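Local coordinates for protein acyl-CoA dehydrogenase (Bacillus subtilis, PDB 5LNX) that oxidises saturated acyl-CoA thioesters to their 2,3-dehydroacyl-CoA forms, using FAD as cofactor and passing the electrons to an acceptor, at residues D[123-128]-D[133-138]; D[164-169]-D[210-215]. All blocks are in the same frame, centred on the assembly; numbering follows the deposited sequence.

Contact 1: residues D[123-128]-D[133-138]; sequences LTEPHS and GSLRTT. With FAD (flavin-adenine dinucleotide), chain S.
The carboxylate of Glu-125 reaches across to the backbone of Arg-136 and Thr-137, pinning together the two ends of the FAD-binding loop in the middle β-domain of the acyl-CoA dehydrogenase fold. A glutamate suits this buried place because its chain, extended beyond CG, is long enough to span the gap and ends in two acceptors. Arg-136 N donates to Glu-125 OE1 at 2.8 Å from the syn side, 35° out of the carboxylate plane. OE2 has two donors within the contact: Thr-137 N meets its syn lone pair at 2.8 Å, while Thr-137 OG1 comes from above the plane at 2.7 Å. A salt bridge to Lys-152 adds to this grip and would probably favour the ionised form. Beside it, the side chains of Leu-123 and Leu-135 cross at about a right angle, CD1 of the first against CD2 of the second at 3.9 Å. Just before the turn of 125-128, Thr-124 bonds the flavin: N to FAD O2 at 2.8 Å and OG1 to FAD N1 at 2.6 Å.

The solvent side is looser. There the flat, polar groups of His-127 and Arg-136 can stack while remaining exposed; their planes are 13° apart and their centres 4.0 Å. Arg-136 is extended from CG to NE, which carries its guanidinium out to one face of the imidazole, where His-127 CG sits over the guanidinium centre.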
ATOM      1  N   LEU D 123      18.943  18.162  21.407  1.00 27.23           N
ATOM      2  CA  LEU D 123      17.545  18.407  21.858  1.00 23.25           C
ATOM      3  C   LEU D 123      16.909  17.230  22.593  1.00 22.14           C
ATOM      4  O   LEU D 123      16.427  17.365  23.734  1.00 30.49           O
ATOM      5  CB  LEU D 123      16.700  18.752  20.647  1.00 22.63           C
ATOM      6  CG  LEU D 123      15.209  18.969  20.824  1.00 20.40           C
ATOM      7  CD1 LEU D 123      14.891  20.093  21.799  1.00 19.72           C
ATOM      8  CD2 LEU D 123      14.609  19.230  19.450  1.00 20.07           C
ATOM      9  N   THR D 124      16.958  16.068  21.963  1.00 18.83           N
ATOM     10  CA  THR D 124      16.249  14.866  22.435  1.00 17.87           C
ATOM     11  C   THR D 124      16.747  14.313  23.789  1.00 19.26           C
ATOM     12  O   THR D 124      17.964  14.326  24.081  1.00 20.13           O
ATOM     13  CB  THR D 124      16.330  13.733  21.367  1.00 15.69           C
ATOM     14  OG1 THR D 124      15.853  14.257  20.124  1.00 13.54           O
ATOM     15  CG2 THR D 124      15.493  12.513  21.744  1.00 14.26           C
ATOM     16  N   GLU D 125      15.806  13.779  24.563  1.00 18.18           N
ATOM     17  CA  GLU D 125      16.070  13.261  25.919  1.00 21.15           C
ATOM     18  C   GLU D 125      15.290  11.965  26.169  1.00 20.42           C
ATOM     19  O   GLU D 125      14.280  11.725  25.516  1.00 20.78           O
ATOM     20  CB  GLU D 125      15.591  14.258  26.992  1.00 25.26           C
ATOM     21  CG  GLU D 125      16.347  15.574  27.074  1.00 28.41           C
ATOM     22  CD  GLU D 125      16.022  16.367  28.355  1.00 33.69           C
ATOM     23  OE1 GLU D 125      15.203  15.886  29.180  1.00 34.84           O
ATOM     24  OE2 GLU D 125      16.550  17.492  28.538  1.00 32.42           O
ATOM     25  N   PRO D 126      15.728  11.141  27.139  1.00 19.40           N
ATOM     26  CA  PRO D 126      15.034   9.877  27.331  1.00 20.33           C
ATOM     27  C   PRO D 126      13.532  10.025  27.458  1.00 23.58           C
ATOM     28  O   PRO D 126      12.789   9.192  26.944  1.00 28.02           O
ATOM     29  CB  PRO D 126      15.657   9.329  28.617  1.00 19.94           C
ATOM     30  CG  PRO D 126      17.051   9.876  28.622  1.00 18.81           C
ATOM     31  CD  PRO D 126      16.936  11.244  27.991  1.00 19.06           C
ATOM     32  N   HIS D 127      13.102  11.099  28.118  1.00 26.74           N
ATOM     33  CA  HIS D 127      11.674  11.368  28.386  1.00 27.44           C
ATOM     34  C   HIS D 127      11.026  12.338  27.406  1.00 27.02           C
ATOM     35  O   HIS D 127       9.798  12.446  27.371  1.00 28.83           O
ATOM     36  CB  HIS D 127      11.473  11.874  29.835  1.00 25.92           C
ATOM     37  CG  HIS D 127      11.458  10.773  30.831  1.00 28.36           C
ATOM     38  ND1 HIS D 127      12.470  10.584  31.747  1.00 30.88           N
ATOM     39  CD2 HIS D 127      10.633   9.703  30.956  1.00 32.05           C
ATOM     40  CE1 HIS D 127      12.225   9.493  32.453  1.00 30.66           C
ATOM     41  NE2 HIS D 127      11.129   8.924  31.977  1.00 31.40           N
ATOM     42  N   SER D 128      11.840  13.072  26.655  1.00 24.80           N
ATOM     43  CA  SER D 128      11.318  13.997  25.642  1.00 22.99           C
ATOM     44  C   SER D 128      11.973  13.761  24.234  1.00 24.67           C
ATOM     45  O   SER D 128      13.197  13.805  24.053  1.00 19.85           O
ATOM     46  CB  SER D 128      11.427  15.448  26.090  1.00 20.84           C
ATOM     47  OG  SER D 128      12.729  15.876  25.855  1.00 21.59           O
ATOM     48  N   GLY D 133       9.072  19.561  23.651  1.00 23.91           N
ATOM     49  CA  GLY D 133       8.683  20.582  24.640  1.00 24.35           C
ATOM     50  C   GLY D 133       8.953  20.146  26.062  1.00 21.20           C
ATOM     51  O   GLY D 133       9.373  20.935  26.868  1.00 21.16           O
ATOM     52  N   SER D 134       8.656  18.884  26.363  1.00 22.89           N
ATOM     53  CA  SER D 134       8.716  18.352  27.735  1.00 24.64           C
ATOM     54  C   SER D 134      10.100  17.864  28.139  1.00 25.78           C
ATOM     55  O   SER D 134      10.238  16.933  28.927  1.00 28.68           O
ATOM     56  CB  SER D 134       7.708  17.211  27.920  1.00 26.75           C
ATOM     57  OG  SER D 134       7.933  16.195  26.961  1.00 29.48           O
ATOM     58  N   LEU D 135      11.125  18.507  27.612  1.00 27.79           N
ATOM     59  CA  LEU D 135      12.487  18.259  28.067  1.00 29.80           C
ATOM     60  C   LEU D 135      12.712  18.731  29.518  1.00 31.42           C
ATOM     61  O   LEU D 135      12.073  19.682  30.007  1.00 26.71           O
ATOM     62  CB  LEU D 135      13.527  18.903  27.121  1.00 30.25           C
ATOM     63  CG  LEU D 135      13.561  20.419  26.957  1.00 29.34           C
ATOM     64  CD1 LEU D 135      14.407  21.075  28.032  1.00 31.47           C
ATOM     65  CD2 LEU D 135      14.100  20.793  25.589  1.00 29.72           C
ATOM     66  N   ARG D 136      13.672  18.062  30.162  1.00 31.75           N
ATOM     67  CA  ARG D 136      13.919  18.170  31.605  1.00 28.82           C
ATOM     68  C   ARG D 136      15.282  18.746  31.968  1.00 30.37           C
ATOM     69  O   ARG D 136      15.504  19.160  33.103  1.00 34.11           O
ATOM     70  CB  ARG D 136      13.774  16.794  32.232  1.00 25.27           C
ATOM     71  CG  ARG D 136      12.336  16.324  32.236  1.00 24.14           C
ATOM     72  CD  ARG D 136      12.198  15.012  32.988  1.00 24.00           C
ATOM     73  NE  ARG D 136      10.870  14.414  32.822  1.00 24.08           N
ATOM     74  CZ  ARG D 136      10.492  13.259  33.363  1.00 24.79           C
ATOM     75  NH1 ARG D 136      11.329  12.583  34.141  1.00 28.12           N
ATOM     76  NH2 ARG D 136       9.289  12.762  33.108  1.00 23.47           N
ATOM     77  N   THR D 137      16.210  18.749  31.026  1.00 32.49           N
ATOM     78  CA  THR D 137      17.521  19.334  31.285  1.00 32.31           C
ATOM     79  C   THR D 137      17.317  20.765  31.739  1.00 34.16           C
ATOM     80  O   THR D 137      16.602  21.545  31.092  1.00 32.48           O
ATOM     81  CB  THR D 137      18.448  19.294  30.054  1.00 31.66           C
ATOM     82  OG1 THR D 137      18.832  17.936  29.811  1.00 32.82           O
ATOM     83  CG2 THR D 137      19.710  20.117  30.293  1.00 31.22           C
ATOM     84  N   THR D 138      17.903  21.088  32.883  1.00 35.78           N
ATOM     85  CA  THR D 138      17.762  22.419  33.451  1.00 38.23           C
ATOM     86  C   THR D 138      19.048  23.224  33.210  1.00 41.26           C
ATOM     87  O   THR D 138      20.151  22.665  33.129  1.00 41.13           O
ATOM     88  CB  THR D 138      17.346  22.372  34.943  1.00 36.43           C
ATOM     89  OG1 THR D 138      16.881  23.669  35.319  1.00 41.83           O
TER
HETATM   90  PA  FAD S 402       8.789   8.737  20.526  1.00 23.70           P
HETATM   91  O1A FAD S 402       8.809  10.166  20.011  1.00 21.20           O
HETATM   92  O2A FAD S 402       8.385   8.360  21.914  1.00 24.11           O
HETATM   93  O5B FAD S 402       7.777   7.979  19.529  1.00 23.76           O
HETATM   94  C5B FAD S 402       7.550   6.578  19.499  1.00 22.85           C
HETATM   95  C4B FAD S 402       6.591   6.339  18.335  1.00 20.47           C
HETATM   96  O4B FAD S 402       5.358   6.897  18.722  1.00 19.65           O
HETATM   97  C3B FAD S 402       7.027   7.040  17.057  1.00 19.26           C
HETATM   98  O3B FAD S 402       6.645   6.291  15.897  1.00 18.05           O
HETATM   99  C2B FAD S 402       6.254   8.328  17.055  1.00 18.83           C
HETATM  100  O2B FAD S 402       5.812   8.642  15.745  1.00 16.52           O
HETATM  101  C1B FAD S 402       5.047   7.972  17.864  1.00 19.49           C
HETATM  102  N9A FAD S 402       4.444   9.048  18.636  1.00 20.07           N
HETATM  103  C8A FAD S 402       4.742   9.467  19.886  1.00 21.10           C
HETATM  104  N7A FAD S 402       3.861  10.442  20.269  1.00 21.71           N
HETATM  105  C5A FAD S 402       3.003  10.644  19.235  1.00 21.00           C
HETATM  106  C6A FAD S 402       1.832  11.471  18.930  1.00 21.76           C
HETATM  107  N6A FAD S 402       1.358  12.371  19.805  1.00 24.15           N
HETATM  108  N1A FAD S 402       1.216  11.298  17.741  1.00 22.26           N
HETATM  109  C2A FAD S 402       1.605  10.413  16.810  1.00 19.46           C
HETATM  110  N3A FAD S 402       2.666   9.630  17.021  1.00 19.74           N
HETATM  111  C4A FAD S 402       3.375   9.691  18.179  1.00 20.60           C
HETATM  112  N1  FAD S 402      17.878  13.879  18.550  1.00 23.31           N
HETATM  113  C2  FAD S 402      18.472  15.096  18.596  1.00 24.04           C
HETATM  114  O2  FAD S 402      18.037  15.915  19.415  1.00 21.94           O
HETATM  115  N3  FAD S 402      19.497  15.463  17.797  1.00 26.15           N
HETATM  116  C4  FAD S 402      20.017  14.625  16.890  1.00 26.86           C
HETATM  117  O4  FAD S 402      20.974  14.966  16.152  1.00 29.24           O
HETATM  118  C4X FAD S 402      19.433  13.273  16.796  1.00 26.08           C
HETATM  119  N5  FAD S 402      19.912  12.377  15.906  1.00 28.69           N
HETATM  120  C5X FAD S 402      19.390  11.131  15.836  1.00 25.87           C
HETATM  121  C6  FAD S 402      19.976  10.243  14.972  1.00 26.07           C
HETATM  122  C7  FAD S 402      19.482   8.972  14.815  1.00 25.20           C
HETATM  123  C7M FAD S 402      20.139   8.132  13.749  1.00 24.31           C
HETATM  124  C8  FAD S 402      18.331   8.541  15.654  1.00 24.49           C
HETATM  125  C8M FAD S 402      17.721   7.168  15.562  1.00 26.11           C
HETATM  126  C9  FAD S 402      17.771   9.418  16.551  1.00 23.59           C
HETATM  127  C9A FAD S 402      18.253  10.712  16.694  1.00 23.53           C
HETATM  128  N10 FAD S 402      17.732  11.634  17.660  1.00 21.40           N
HETATM  129  C10 FAD S 402      18.301  12.931  17.700  1.00 23.54           C
HETATM  130  C1' FAD S 402      16.564  11.308  18.492  1.00 17.21           C
HETATM  131  C2' FAD S 402      15.294  11.383  17.612  1.00 15.39           C
HETATM  132  O2' FAD S 402      14.987  12.700  17.120  1.00 14.28           O
HETATM  133  C3' FAD S 402      14.099  10.789  18.344  1.00 14.32           C
HETATM  134  O3' FAD S 402      14.207   9.368  18.280  1.00 11.87           O
HETATM  135  C4' FAD S 402      12.784  11.284  17.761  1.00 14.90           C
HETATM  136  O4' FAD S 402      12.646  12.689  18.038  1.00 14.83           O
HETATM  137  C5' FAD S 402      11.559  10.495  18.287  1.00 17.01           C
HETATM  138  O5' FAD S 402      11.438  10.369  19.705  1.00 17.39           O
HETATM  139  P   FAD S 402      11.568   8.949  20.500  1.00 20.48           P
HETATM  140  O1P FAD S 402      11.369   9.142  21.993  1.00 20.76           O
HETATM  141  O2P FAD S 402      12.817   8.250  20.038  1.00 20.30           O
HETATM  142  O3P FAD S 402      10.236   8.081  20.208  1.00 22.48           O

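Contact 2: residues D[164-169]-D[210-215]; sequences YITFAL and LIFDNA
Two apolar meetings join 164-169 to 210-215. Tyr-164 CD2 touches Leu-210 CD1 at 3.7 Å, the ring and the branched side chain crossing at a slant, with Leu-210 CD2 also close to Tyr-164 CE2. Thr-166 and Phe-212 approach from opposite directions, and the methyl CG2 reaches the phenyl CZ at 3.6 Å. Each strand gives this interface two residues spaced by two, so both point to the same face. Strand 163-169 belongs to a mixed sheet and strand 207-212 to an antiparallel one; their meeting is the packing of two β-sheets that forms the core of the middle domain in acyl-CoA dehydrogenases. Bulky, mostly apolar residues suit such a buried seam. Aromatic contacts widen it: the ring of Phe-191 meets Tyr-164 edge-to-face and also touches the ring of Phe-212. Within 210-215, the CB of Ala-215 lies in plane at the edge of the Phe-212 ring.

The hydrogen bonds all belong to the 164-169 side. With OG1 anti to its own carbonyl carbon (chi1 -48°), Thr-166 turns the hydroxyl back to Tyr-164 O at 2.7 Å, from above the carbonyl plane, and leaves CG2 for the phenyl ring. A threonine thus buries its hydroxyl by bonding its own strand; a serine here would lack the methyl and would probably leave a gap at Phe-212 CZ. The phenol of Tyr-164 is held through its OH by Gly-159 N.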
ATOM      1  N   TYR D 164      28.101  21.838  20.557  1.00 27.48           N
ATOM      2  CA  TYR D 164      26.749  21.256  20.695  1.00 26.90           C
ATOM      3  C   TYR D 164      25.695  22.336  20.977  1.00 25.26           C
ATOM      4  O   TYR D 164      25.635  22.890  22.073  1.00 19.28           O
ATOM      5  CB  TYR D 164      26.683  20.200  21.804  1.00 27.43           C
ATOM      6  CG  TYR D 164      27.598  19.012  21.652  1.00 28.73           C
ATOM      7  CD1 TYR D 164      28.963  19.144  21.860  1.00 33.11           C
ATOM      8  CD2 TYR D 164      27.100  17.734  21.406  1.00 30.28           C
ATOM      9  CE1 TYR D 164      29.826  18.055  21.756  1.00 32.25           C
ATOM     10  CE2 TYR D 164      27.957  16.635  21.312  1.00 31.81           C
ATOM     11  CZ  TYR D 164      29.318  16.809  21.492  1.00 31.96           C
ATOM     12  OH  TYR D 164      30.190  15.754  21.378  1.00 36.27           O
ATOM     13  N   ILE D 165      24.839  22.592  19.985  1.00 25.76           N
ATOM     14  CA  ILE D 165      23.677  23.475  20.160  1.00 24.69           C
ATOM     15  C   ILE D 165      22.666  22.760  21.047  1.00 25.27           C
ATOM     16  O   ILE D 165      22.058  21.761  20.648  1.00 20.44           O
ATOM     17  CB  ILE D 165      23.001  23.866  18.831  1.00 24.29           C
ATOM     18  CG1 ILE D 165      23.998  24.480  17.854  1.00 26.77           C
ATOM     19  CG2 ILE D 165      21.847  24.810  19.089  1.00 23.26           C
ATOM     20  CD1 ILE D 165      24.989  25.476  18.441  1.00 26.98           C
ATOM     21  N   THR D 166      22.556  23.250  22.281  1.00 28.18           N
ATOM     22  CA  THR D 166      21.930  22.496  23.363  1.00 28.43           C
ATOM     23  C   THR D 166      20.762  23.258  23.916  1.00 27.71           C
ATOM     24  O   THR D 166      20.864  24.456  24.206  1.00 28.54           O
ATOM     25  CB  THR D 166      22.904  22.197  24.535  1.00 30.82           C
ATOM     26  OG1 THR D 166      24.133  21.679  24.027  1.00 34.18           O
ATOM     27  CG2 THR D 166      22.308  21.149  25.492  1.00 31.37           C
ATOM     28  N   PHE D 167      19.698  22.511  24.174  1.00 27.92           N
ATOM     29  CA  PHE D 167      18.440  23.083  24.640  1.00 30.06           C
ATOM     30  C   PHE D 167      18.148  22.647  26.067  1.00 27.71           C
ATOM     31  O   PHE D 167      18.221  21.460  26.390  1.00 28.26           O
ATOM     32  CB  PHE D 167      17.291  22.704  23.691  1.00 30.52           C
ATOM     33  CG  PHE D 167      17.509  23.178  22.289  1.00 31.98           C
ATOM     34  CD1 PHE D 167      17.102  24.435  21.891  1.00 31.75           C
ATOM     35  CD2 PHE D 167      18.204  22.383  21.388  1.00 34.50           C
ATOM     36  CE1 PHE D 167      17.344  24.876  20.605  1.00 34.32           C
ATOM     37  CE2 PHE D 167      18.468  22.826  20.111  1.00 34.49           C
ATOM     38  CZ  PHE D 167      18.031  24.072  19.710  1.00 34.17           C
ATOM     39  N   ALA D 168      17.767  23.613  26.894  1.00 25.47           N
ATOM     40  CA  ALA D 168      17.649  23.394  28.342  1.00 25.99           C
ATOM     41  C   ALA D 168      16.668  24.379  28.987  1.00 24.85           C
ATOM     42  O   ALA D 168      16.643  25.546  28.622  1.00 27.68           O
ATOM     43  CB  ALA D 168      19.028  23.477  28.989  1.00 25.27           C
ATOM     44  N   LEU D 169      15.868  23.891  29.937  1.00 25.20           N
ATOM     45  CA  LEU D 169      14.899  24.732  30.713  1.00 26.49           C
ATOM     46  C   LEU D 169      15.535  25.843  31.554  1.00 26.40           C
ATOM     47  O   LEU D 169      16.366  25.569  32.428  1.00 25.65           O
ATOM     48  CB  LEU D 169      14.095  23.863  31.676  1.00 26.94           C
ATOM     49  CG  LEU D 169      13.072  22.924  31.069  1.00 26.56           C
ATOM     50  CD1 LEU D 169      12.537  22.002  32.151  1.00 26.13           C
ATOM     51  CD2 LEU D 169      11.949  23.687  30.395  1.00 28.69           C
ATOM     52  N   LEU D 210      24.527  12.114  26.062  1.00 39.85           N
ATOM     53  CA  LEU D 210      25.265  13.193  26.720  1.00 37.14           C
ATOM     54  C   LEU D 210      24.830  13.340  28.160  1.00 35.16           C
ATOM     55  O   LEU D 210      23.645  13.451  28.452  1.00 39.17           O
ATOM     56  CB  LEU D 210      25.046  14.525  25.997  1.00 39.10           C
ATOM     57  CG  LEU D 210      25.378  14.524  24.503  1.00 38.69           C
ATOM     58  CD1 LEU D 210      25.011  15.862  23.879  1.00 38.34           C
ATOM     59  CD2 LEU D 210      26.852  14.217  24.276  1.00 39.65           C
ATOM     60  N   ILE D 211      25.800  13.387  29.056  1.00 35.86           N
ATOM     61  CA  ILE D 211      25.522  13.609  30.478  1.00 33.56           C
ATOM     62  C   ILE D 211      25.944  15.021  30.871  1.00 30.21           C
ATOM     63  O   ILE D 211      27.048  15.462  30.550  1.00 28.42           O
ATOM     64  CB  ILE D 211      26.141  12.512  31.379  1.00 34.02           C
ATOM     65  CG1 ILE D 211      25.405  11.184  31.157  1.00 33.56           C
ATOM     66  CG2 ILE D 211      26.049  12.883  32.859  1.00 33.88           C
ATOM     67  CD1 ILE D 211      25.943   9.971  31.893  1.00 36.18           C
ATOM     68  N   PHE D 212      25.001  15.753  31.462  1.00 29.38           N
ATOM     69  CA  PHE D 212      25.238  17.112  31.967  1.00 30.31           C
ATOM     70  C   PHE D 212      25.193  17.103  33.482  1.00 29.59           C
ATOM     71  O   PHE D 212      24.119  16.992  34.084  1.00 26.97           O
ATOM     72  CB  PHE D 212      24.214  18.137  31.440  1.00 31.56           C
ATOM     73  CG  PHE D 212      24.391  18.482  29.988  1.00 32.13           C
ATOM     74  CD1 PHE D 212      25.235  19.514  29.599  1.00 30.80           C
ATOM     75  CD2 PHE D 212      23.680  17.787  29.009  1.00 31.46           C
ATOM     76  CE1 PHE D 212      25.373  19.845  28.263  1.00 31.28           C
ATOM     77  CE2 PHE D 212      23.813  18.117  27.676  1.00 29.99           C
ATOM     78  CZ  PHE D 212      24.667  19.138  27.299  1.00 31.31           C
ATOM     79  N   ASP D 213      26.367  17.246  34.079  1.00 31.50           N
ATOM     80  CA  ASP D 213      26.516  17.253  35.536  1.00 36.55           C
ATOM     81  C   ASP D 213      27.107  18.592  36.024  1.00 39.83           C
ATOM     82  O   ASP D 213      28.287  18.870  35.835  1.00 33.31           O
ATOM     83  CB  ASP D 213      27.408  16.101  35.972  1.00 35.80           C
ATOM     84  CG  ASP D 213      27.342  15.842  37.456  1.00 35.88           C
ATOM     85  OD1 ASP D 213      26.767  16.668  38.176  1.00 32.85           O
ATOM     86  OD2 ASP D 213      27.825  14.782  37.908  1.00 38.70           O
ATOM     87  N   ASN D 214      26.269  19.410  36.645  1.00 45.23           N
ATOM     88  CA  ASN D 214      26.628  20.811  36.936  1.00 56.72           C
ATOM     89  C   ASN D 214      27.598  21.296  35.862  1.00 58.20           C
ATOM     90  O   ASN D 214      28.735  21.670  36.168  1.00 66.74           O
ATOM     91  CB  ASN D 214      27.328  20.989  38.326  1.00 54.86           C
ATOM     92  N   ALA D 215      27.154  21.255  34.610  1.00 59.31           N
ATOM     93  CA  ALA D 215      28.015  21.595  33.474  1.00 59.49           C
ATOM     94  C   ALA D 215      28.075  23.106  33.314  1.00 55.92           C
ATOM     95  O   ALA D 215      27.043  23.763  33.162  1.00 61.06           O
ATOM     96  CB  ALA D 215      27.509  20.974  32.188  1.00 55.17           C
TER

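How the contacts relate
After strand 119-120 the chain enters the flavin-binding loop, and contact 1 closes it across only four intervening residues, as strand 138-142 begins. The chain then runs through strand 145-156 to 164-169, where contact 2 opens; forty residues later, beyond strands 179-185 and 191-196, it closes at 210-215. The two closures therefore follow in series and neither encloses nor crosses the other. They touch in space nonetheless: Thr-137 O lies 2.7 Å from Leu-169 N, probably a hydrogen bond. Lys-152, the partner of Glu-125, also bonds Phe-167 O and touches Leu-210 and Phe-212. Together they tie the cofactor loop to both sheets of the middle domain.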